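Local structure of G protein alpha subunit (Entamoeba histolytica, 4FID) at residues 108-112 against 113-117; 96-100 against 101-105; 214-217 against 218-222. The protein probably acts as the GTP-binding and GTP-hydrolysing alpha subunit of a heterotrimeric G protein, passing signals from membrane receptors into the cell. All coordinates share one frame; numbering follows the deposited sequence.

Contact 1: residues 108-112 against 113-117; sequences EESAK and FQLPD. With GDP (guanosine-5'-diphosphate), chain C.
Between Ser110 and Phe113 the backbone folds into a reverse turn that has the Ala111-Lys112 peptide modelled as cis within it and is closed by a hydrogen bond from Phe113 N to Ser110 O at 3.3 Å, with an N-H...O angle of 151° and the nitrogen well above the plane of the Ser110 carbonyl, 62° out of it.

The Phe113 ring then folds back against the start of the turn. CG lies between the backbone N and the carbonyl carbon (chi1 32°), which places one face of the ring against Ser110. Ser110 CA makes an off-centre CH-pi contact, 4.2 Å from the ring centroid, and its nearest ring atom is Phe113 CZ at 3.7 Å. Glu109 O approaches the same ring obliquely, 3.5 Å from Phe113 CE2. Thr55 and Gln59 of helix 42-62 also touch this ring.

Farther along, Leu115 turns back toward Ser110, its CB 4.0 Å from Ser110 OG, while its side chain also meets Thr55 and Tyr107. Asp117 ends the segment in the nucleotide pocket: its OD1 stands 3.9 Å from O4' of GDP and forms a salt bridge with Lys237. The turn thus belongs to the loop that leads from helix 101-108 to the nucleotide cleft, where this Asp-Lys pair reaches between the all-helical and Ras-like domains, as in other G-alpha subunits.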
loop_
_atom_site.group_PDB
_atom_site.type_symbol
_atom_site.label_atom_id
_atom_site.label_comp_id
_atom_site.label_asym_id
_atom_site.label_seq_id
_atom_site.Cartn_x
_atom_site.Cartn_y
_atom_site.Cartn_z
ATOM N N GLU A 108 -18.799 6.821 -1.268
ATOM C CA GLU A 108 -19.159 5.799 -0.283
ATOM C C GLU A 108 -19.449 4.429 -0.908
ATOM O O GLU A 108 -19.416 3.413 -0.221
ATOM C CB GLU A 108 -20.347 6.258 0.566
ATOM C CG GLU A 108 -20.094 7.554 1.320
ATOM C CD GLU A 108 -18.785 7.539 2.101
ATOM O OE1 GLU A 108 -18.243 8.630 2.407
ATOM O OE2 GLU A 108 -18.291 6.433 2.409
ATOM N N GLU A 109 -19.731 4.393 -2.207
ATOM C CA GLU A 109 -19.908 3.106 -2.886
ATOM C C GLU A 109 -18.602 2.666 -3.560
ATOM O O GLU A 109 -18.602 1.845 -4.466
ATOM C CB GLU A 109 -21.081 3.150 -3.872
ATOM C CG GLU A 109 -22.431 3.442 -3.213
ATOM C CD GLU A 109 -23.624 3.215 -4.142
ATOM O OE1 GLU A 109 -24.779 3.340 -3.676
ATOM O OE2 GLU A 109 -23.415 2.908 -5.335
ATOM N N SER A 110 -17.498 3.227 -3.087
ATOM C CA SER A 110 -16.162 2.929 -3.573
ATOM C C SER A 110 -15.904 1.435 -3.799
ATOM O O SER A 110 -15.045 1.055 -4.607
ATOM C CB SER A 110 -15.162 3.451 -2.557
ATOM O OG SER A 110 -13.909 3.664 -3.152
ATOM N N ALA A 111 -16.612 0.591 -3.049
ATOM C CA ALA A 111 -16.617 -0.847 -3.310
ATOM C C ALA A 111 -17.979 -1.267 -3.866
ATOM O O ALA A 111 -18.927 -1.497 -3.108
ATOM C CB ALA A 111 -16.295 -1.628 -2.067
ATOM N N LYS A 112 -18.052 -1.384 -5.189
ATOM C CA LYS A 112 -16.847 -1.212 -5.978
ATOM C C LYS A 112 -17.007 -0.546 -7.346
ATOM O O LYS A 112 -17.987 -0.730 -8.078
ATOM C CB LYS A 112 -16.094 -2.548 -6.127
ATOM C CG LYS A 112 -16.782 -3.567 -7.037
ATOM C CD LYS A 112 -16.012 -4.881 -7.119
ATOM C CE LYS A 112 -16.773 -5.916 -7.939
ATOM N NZ LYS A 112 -16.107 -7.249 -7.894
ATOM N N PHE A 113 -16.028 0.298 -7.612
ATOM C CA PHE A 113 -15.459 0.488 -8.921
ATOM C C PHE A 113 -14.024 0.544 -8.454
ATOM O O PHE A 113 -13.753 0.190 -7.312
ATOM C CB PHE A 113 -15.909 1.796 -9.555
ATOM C CG PHE A 113 -16.158 2.890 -8.565
ATOM C CD1 PHE A 113 -15.164 3.798 -8.256
ATOM C CD2 PHE A 113 -17.382 2.998 -7.931
ATOM C CE1 PHE A 113 -15.388 4.796 -7.348
ATOM C CE2 PHE A 113 -17.609 3.996 -7.017
ATOM C CZ PHE A 113 -16.615 4.898 -6.726
ATOM N N GLN A 114 -13.103 0.980 -9.296
ATOM C CA GLN A 114 -11.704 0.982 -8.900
ATOM C C GLN A 114 -11.227 2.401 -8.702
ATOM O O GLN A 114 -10.863 3.081 -9.659
ATOM C CB GLN A 114 -10.842 0.257 -9.938
ATOM C CG GLN A 114 -11.113 -1.251 -10.030
ATOM C CD GLN A 114 -10.601 -2.026 -8.819
ATOM O OE1 GLN A 114 -9.448 -1.871 -8.410
ATOM N NE2 GLN A 114 -11.456 -2.876 -8.250
ATOM N N LEU A 115 -11.251 2.847 -7.451
ATOM C CA LEU A 115 -10.753 4.169 -7.111
ATOM C C LEU A 115 -9.449 4.080 -6.313
ATOM O O LEU A 115 -9.410 3.502 -5.226
ATOM C CB LEU A 115 -11.802 4.921 -6.305
ATOM C CG LEU A 115 -11.487 6.393 -6.056
ATOM C CD1 LEU A 115 -11.660 7.156 -7.354
ATOM C CD2 LEU A 115 -12.368 6.964 -4.947
ATOM N N PRO A 116 -8.371 4.658 -6.848
ATOM C CA PRO A 116 -7.086 4.652 -6.130
ATOM C C PRO A 116 -7.237 5.129 -4.674
ATOM O O PRO A 116 -8.009 6.042 -4.401
ATOM C CB PRO A 116 -6.230 5.634 -6.943
ATOM C CG PRO A 116 -6.845 5.624 -8.323
ATOM C CD PRO A 116 -8.317 5.436 -8.100
ATOM N N ASP A 117 -6.519 4.500 -3.753
ATOM C CA ASP A 117 -6.581 4.845 -2.325
ATOM C C ASP A 117 -6.292 6.322 -2.039
ATOM O O ASP A 117 -6.730 6.862 -1.020
ATOM C CB ASP A 117 -5.581 3.995 -1.520
ATOM C CG ASP A 117 -5.912 2.493 -1.537
ATOM O OD1 ASP A 117 -5.154 1.706 -0.919
ATOM O OD2 ASP A 117 -6.923 2.095 -2.159
HETATM P PB GDP C . 3.320 -1.700 -4.584
HETATM O O1B GDP C . 4.269 -0.807 -5.343
HETATM O O2B GDP C . 2.647 -2.644 -5.554
HETATM O O3B GDP C . 4.136 -2.484 -3.587
HETATM O O3A GDP C . 2.159 -0.859 -3.810
HETATM P PA GDP C . 2.201 0.747 -3.544
HETATM O O1A GDP C . 3.143 1.100 -2.412
HETATM O O2A GDP C . 2.579 1.509 -4.802
HETATM O "O5'" GDP C . 0.670 1.111 -3.159
HETATM C "C5'" GDP C . -0.055 2.075 -3.930
HETATM C "C4'" GDP C . -1.067 2.868 -3.090
HETATM O "O4'" GDP C . -1.421 2.196 -1.873
HETATM C "C3'" GDP C . -0.553 4.257 -2.707
HETATM O "O3'" GDP C . -1.483 5.260 -3.164
HETATM C "C2'" GDP C . -0.451 4.232 -1.188
HETATM O "O2'" GDP C . -0.727 5.524 -0.617
HETATM C "C1'" GDP C . -1.460 3.146 -0.803
HETATM N N9 GDP C . -1.175 2.521 0.523
HETATM C C8 GDP C . -0.162 1.691 0.856
HETATM N N7 GDP C . -0.237 1.322 2.164
HETATM C C5 GDP C . -1.321 1.919 2.692
HETATM C C6 GDP C . -1.991 1.975 4.017
HETATM O O6 GDP C . -1.546 1.344 4.994
HETATM N N1 GDP C . -3.090 2.726 4.148
HETATM C C2 GDP C . -3.610 3.415 3.113
HETATM N N2 GDP C . -4.732 4.142 3.318
HETATM N N3 GDP C . -3.059 3.415 1.871
HETATM C C4 GDP C . -1.937 2.701 1.607
#

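Contact 2: residues 96-100 against 101-105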
loop_
_atom_site.group_PDB
_atom_site.type_symbol
_atom_site.label_atom_id
_atom_site.label_comp_id
_atom_site.label_asym_id
_atom_site.label_seq_id
_atom_site.Cartn_x
_atom_site.Cartn_y
_atom_site.Cartn_z
ATOM N N ALA A 96 -15.804 22.118 -4.911
ATOM C CA ALA A 96 -17.257 22.012 -5.030
ATOM C C ALA A 96 -17.682 20.570 -5.308
ATOM O O ALA A 96 -18.592 20.054 -4.668
ATOM C CB ALA A 96 -17.778 22.942 -6.129
ATOM N N LEU A 97 -17.022 19.927 -6.263
ATOM C CA LEU A 97 -17.324 18.542 -6.579
ATOM C C LEU A 97 -17.226 17.645 -5.345
ATOM O O LEU A 97 -18.141 16.880 -5.051
ATOM C CB LEU A 97 -16.416 18.025 -7.696
ATOM C CG LEU A 97 -16.783 18.469 -9.120
ATOM C CD1 LEU A 97 -15.632 18.209 -10.108
ATOM C CD2 LEU A 97 -18.079 17.798 -9.581
ATOM N N TRP A 98 -16.124 17.754 -4.615
ATOM C CA TRP A 98 -15.879 16.880 -3.470
ATOM C C TRP A 98 -16.898 17.140 -2.356
ATOM O O TRP A 98 -17.158 16.277 -1.531
ATOM C CB TRP A 98 -14.441 17.063 -2.982
ATOM C CG TRP A 98 -14.017 16.214 -1.823
ATOM C CD1 TRP A 98 -13.447 16.647 -0.657
ATOM C CD2 TRP A 98 -14.099 14.790 -1.719
ATOM N NE1 TRP A 98 -13.186 15.584 0.174
ATOM C CE2 TRP A 98 -13.572 14.429 -0.460
ATOM C CE3 TRP A 98 -14.555 13.783 -2.570
ATOM C CZ2 TRP A 98 -13.494 13.101 -0.036
ATOM C CZ3 TRP A 98 -14.483 12.468 -2.138
ATOM C CH2 TRP A 98 -13.959 12.143 -0.886
ATOM N N ALA A 99 -17.486 18.329 -2.350
ATOM C CA ALA A 99 -18.511 18.668 -1.352
ATOM C C ALA A 99 -19.941 18.410 -1.852
ATOM O O ALA A 99 -20.904 18.525 -1.102
ATOM C CB ALA A 99 -18.354 20.104 -0.902
ATOM N N ASP A 100 -20.069 18.033 -3.115
ATOM C CA ASP A 100 -21.371 17.790 -3.705
ATOM C C ASP A 100 -21.968 16.480 -3.196
ATOM O O ASP A 100 -21.273 15.480 -3.080
ATOM C CB ASP A 100 -21.241 17.774 -5.226
ATOM C CG ASP A 100 -22.551 17.505 -5.911
ATOM O OD1 ASP A 100 -23.395 18.441 -5.931
ATOM O OD2 ASP A 100 -22.731 16.369 -6.421
ATOM N N GLU A 101 -23.262 16.491 -2.903
ATOM C CA GLU A 101 -23.945 15.336 -2.324
ATOM C C GLU A 101 -23.811 14.063 -3.153
ATOM O O GLU A 101 -23.600 12.988 -2.609
ATOM C CB GLU A 101 -25.418 15.671 -2.107
ATOM C CG GLU A 101 -25.630 17.066 -1.520
ATOM C CD GLU A 101 -27.066 17.322 -1.056
ATOM O OE1 GLU A 101 -28.018 16.700 -1.601
ATOM O OE2 GLU A 101 -27.233 18.161 -0.139
ATOM N N GLY A 102 -23.907 14.186 -4.471
ATOM C CA GLY A 102 -23.914 13.019 -5.342
ATOM C C GLY A 102 -22.563 12.343 -5.461
ATOM O O GLY A 102 -22.469 11.117 -5.576
ATOM N N ILE A 103 -21.514 13.161 -5.450
ATOM C CA ILE A 103 -20.148 12.687 -5.498
ATOM C C ILE A 103 -19.810 11.963 -4.183
ATOM O O ILE A 103 -19.237 10.861 -4.169
ATOM C CB ILE A 103 -19.199 13.870 -5.760
ATOM C CG1 ILE A 103 -19.390 14.369 -7.184
ATOM C CG2 ILE A 103 -17.733 13.464 -5.601
ATOM C CD1 ILE A 103 -18.854 13.385 -8.250
ATOM N N GLN A 104 -20.197 12.576 -3.073
ATOM C CA GLN A 104 -19.985 11.966 -1.774
ATOM C C GLN A 104 -20.681 10.594 -1.676
ATOM O O GLN A 104 -20.086 9.615 -1.223
ATOM C CB GLN A 104 -20.455 12.921 -0.678
ATOM C CG GLN A 104 -19.677 12.795 0.618
ATOM C CD GLN A 104 -18.177 12.922 0.424
ATOM O OE1 GLN A 104 -17.707 13.652 -0.449
ATOM N NE2 GLN A 104 -17.417 12.209 1.248
ATOM N N ALA A 105 -21.934 10.524 -2.117
ATOM C CA ALA A 105 -22.664 9.257 -2.182
ATOM C C ALA A 105 -21.943 8.199 -3.043
ATOM O O ALA A 105 -21.951 6.997 -2.730
ATOM C CB ALA A 105 -24.083 9.495 -2.709
#
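Asp100 caps helix 101-108 through hydrogen bonds from Gly102 and Gln104, while its own N closes the preceding helix on Leu97 O at 3.0 Å. From the N-cap position its OD2 accepts from Gly102 N at 3.2 Å; the bond is bent, and the amide meets the carboxylate from above its plane. With CG anti to its own nitrogen (chi1 179°), the carboxylate swings forward to reach this first turn. Asp100 O takes a much straighter bond from Gln104 N, 3.1 Å long with an N-H...O angle of 170°, the first i to i+4 link of the new helix.

Van der Waals contacts fill the inner side of the bend. Ile103 points at the preceding helix, and its CB packs on the backbone carbonyl oxygen Leu97 O, 3.3 Å away. Its two branches make the apolar contacts: CG1 lies 4.4 Å from Leu97 CD2, and CG2 lies 4.4 Å from Trp98 CE3. Met53, Leu56 and Ile57 of helix 42-62 complete this apolar layer.

The flat groups form a third kind of contact. The side-chain amide of Gln104, bent at chi2, comes over one face of the Trp98 indole with the two planes 72° apart. Tyr107 meets Trp98 edge-to-face.

Because Asp100 OD1 also accepts from Lys68 N and Tyr69 N, the buried carboxylate is gripped by three backbone amides at a helix N-terminus, a setting that would probably favour its ionised form and lower its pKa.

Contact 3: residues 214-217 against 218-222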
loop_
_atom_site.group_PDB
_atom_site.type_symbol
_atom_site.label_atom_id
_atom_site.label_comp_id
_atom_site.label_asym_id
_atom_site.label_seq_id
_atom_site.Cartn_x
_atom_site.Cartn_y
_atom_site.Cartn_z
ATOM N N ILE A 214 -1.906 -15.336 -1.536
ATOM C CA ILE A 214 -1.632 -16.458 -0.654
ATOM C C ILE A 214 -0.615 -17.383 -1.311
ATOM O O ILE A 214 0.332 -17.837 -0.671
ATOM C CB ILE A 214 -2.930 -17.228 -0.281
ATOM C CG1 ILE A 214 -3.752 -16.436 0.748
ATOM C CG2 ILE A 214 -2.613 -18.633 0.249
ATOM C CD1 ILE A 214 -5.108 -17.068 1.046
ATOM N N ALA A 215 -0.799 -17.638 -2.600
ATOM C CA ALA A 215 0.083 -18.539 -3.305
ATOM C C ALA A 215 1.490 -17.915 -3.436
ATOM O O ALA A 215 2.501 -18.623 -3.368
ATOM C CB ALA A 215 -0.513 -18.889 -4.662
ATOM N N VAL A 216 1.560 -16.594 -3.601
ATOM C CA VAL A 216 2.854 -15.934 -3.576
ATOM C C VAL A 216 3.552 -16.219 -2.255
ATOM O O VAL A 216 4.684 -16.674 -2.218
ATOM C CB VAL A 216 2.737 -14.416 -3.737
ATOM C CG1 VAL A 216 4.041 -13.724 -3.260
ATOM C CG2 VAL A 216 2.366 -14.034 -5.192
ATOM N N PHE A 217 2.861 -15.946 -1.160
ATOM C CA PHE A 217 3.420 -16.222 0.152
ATOM C C PHE A 217 3.862 -17.686 0.337
ATOM O O PHE A 217 4.960 -17.934 0.825
ATOM C CB PHE A 217 2.456 -15.798 1.245
ATOM C CG PHE A 217 2.868 -16.246 2.606
ATOM C CD1 PHE A 217 3.910 -15.613 3.270
ATOM C CD2 PHE A 217 2.214 -17.303 3.227
ATOM C CE1 PHE A 217 4.297 -16.019 4.542
ATOM C CE2 PHE A 217 2.588 -17.724 4.485
ATOM C CZ PHE A 217 3.627 -17.075 5.153
ATOM N N LYS A 218 3.021 -18.641 -0.055
ATOM C CA LYS A 218 3.379 -20.071 -0.005
ATOM C C LYS A 218 4.674 -20.378 -0.783
ATOM O O LYS A 218 5.442 -21.276 -0.417
ATOM C CB LYS A 218 2.233 -20.964 -0.508
ATOM C CG LYS A 218 0.997 -21.046 0.406
ATOM C CD LYS A 218 1.342 -21.453 1.838
ATOM C CE LYS A 218 0.091 -21.578 2.724
ATOM N NZ LYS A 218 0.434 -21.995 4.137
ATOM N N ASP A 219 4.924 -19.628 -1.849
ATOM C CA ASP A 219 6.221 -19.708 -2.515
ATOM C C ASP A 219 7.346 -19.344 -1.569
ATOM O O ASP A 219 8.269 -20.140 -1.363
ATOM C CB ASP A 219 6.275 -18.793 -3.724
ATOM C CG ASP A 219 5.480 -19.336 -4.873
ATOM O OD1 ASP A 219 5.191 -18.558 -5.817
ATOM O OD2 ASP A 219 5.146 -20.546 -4.818
ATOM N N ILE A 220 7.267 -18.140 -0.997
ATOM C CA ILE A 220 8.310 -17.646 -0.099
ATOM C C ILE A 220 8.627 -18.706 0.960
ATOM O O ILE A 220 9.780 -19.057 1.192
ATOM C CB ILE A 220 7.881 -16.313 0.549
ATOM C CG1 ILE A 220 7.889 -15.198 -0.486
ATOM C CG2 ILE A 220 8.775 -15.937 1.706
ATOM C CD1 ILE A 220 7.151 -13.934 -0.016
HETATM N N MSE A 221 7.584 -19.251 1.571
HETATM C CA MSE A 221 7.745 -20.253 2.622
HETATM C C MSE A 221 8.516 -21.507 2.203
HETATM O O MSE A 221 9.082 -22.202 3.043
HETATM C CB MSE A 221 6.374 -20.651 3.161
HETATM C CG MSE A 221 5.707 -19.530 3.931
HETATM SE SE MSE A 221 6.929 -18.838 5.291
HETATM C CE MSE A 221 7.340 -20.534 6.191
ATOM N N THR A 222 8.531 -21.811 0.913
ATOM C CA THR A 222 9.236 -23.002 0.473
ATOM C C THR A 222 10.431 -22.707 -0.441
ATOM O O THR A 222 11.155 -23.620 -0.826
ATOM C CB THR A 222 8.282 -24.027 -0.194
ATOM O OG1 THR A 222 7.559 -23.403 -1.263
ATOM C CG2 THR A 222 7.300 -24.590 0.826
#
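One face of the Phe217 ring is taken by Met221, whose CG sits 3.8 Å from the ring centroid and 25° off the normal, displaced toward the rim. CZ is the ring atom nearest to it, 3.4 Å from Met221 CG. Obliquely to the ring comes the backbone nitrogen Lys218 N, 3.6 Å from Phe217 CG. Outside the helix the ring of Phe190 meets that of Phe217 with planes about 45° apart, and Ile233 and Phe274 touch it too.

Met221, present as selenomethionine, runs alongside Phe217 in the same direction. Its CG is anti to the carbonyl carbon (chi1 -69°), which lays it over the ring, and the bend at chi2 sets SE oblique to the ring, 4.5 Å from the centroid: a Met-aromatic contact across one turn. Helix 209-222 forms the beta-alpha-beta crossover between parallel strands 187-193 and 230-236 of the Ras-like domain, and these side chains face that sheet.

On the same sheet-facing side, Val216 CG1 and Ile220 CD1 approach to 4.5 Å, and both side chains press on Phe190. The i to i+4 ladder fixes the spacing of these pairs: Met221 N bonds to Phe217 O at 3.0 Å and Ile220 N to Val216 O at 3.2 Å. Lys218 bends away at chi2 and gives its NZ to Phe274 O, while Thr222 OG1 donates to Lys218 O.

How the contacts relate
From the N terminus the chain meets contact 2 first, then contact 1, then contact 3. The three follow in series, none nested in or crossing another; contacts 1 and 2 each close a local turn, whereas contact 3 spans successive turns of a single helix. Contact 2 turns helix 90-99 into helix 101-108, and contact 1 follows a few residues later, at the end of helix 101-108, their centres about 15 Å apart, leading the chain past helix 42-62 to the nucleotide. Contact 3 comes much later, on helix 209-222 against the central sheet. Its centre is about 42 Å from that of contact 2, across the middle of the chain; the centres of contacts 1 and 3 are about 28 Å apart.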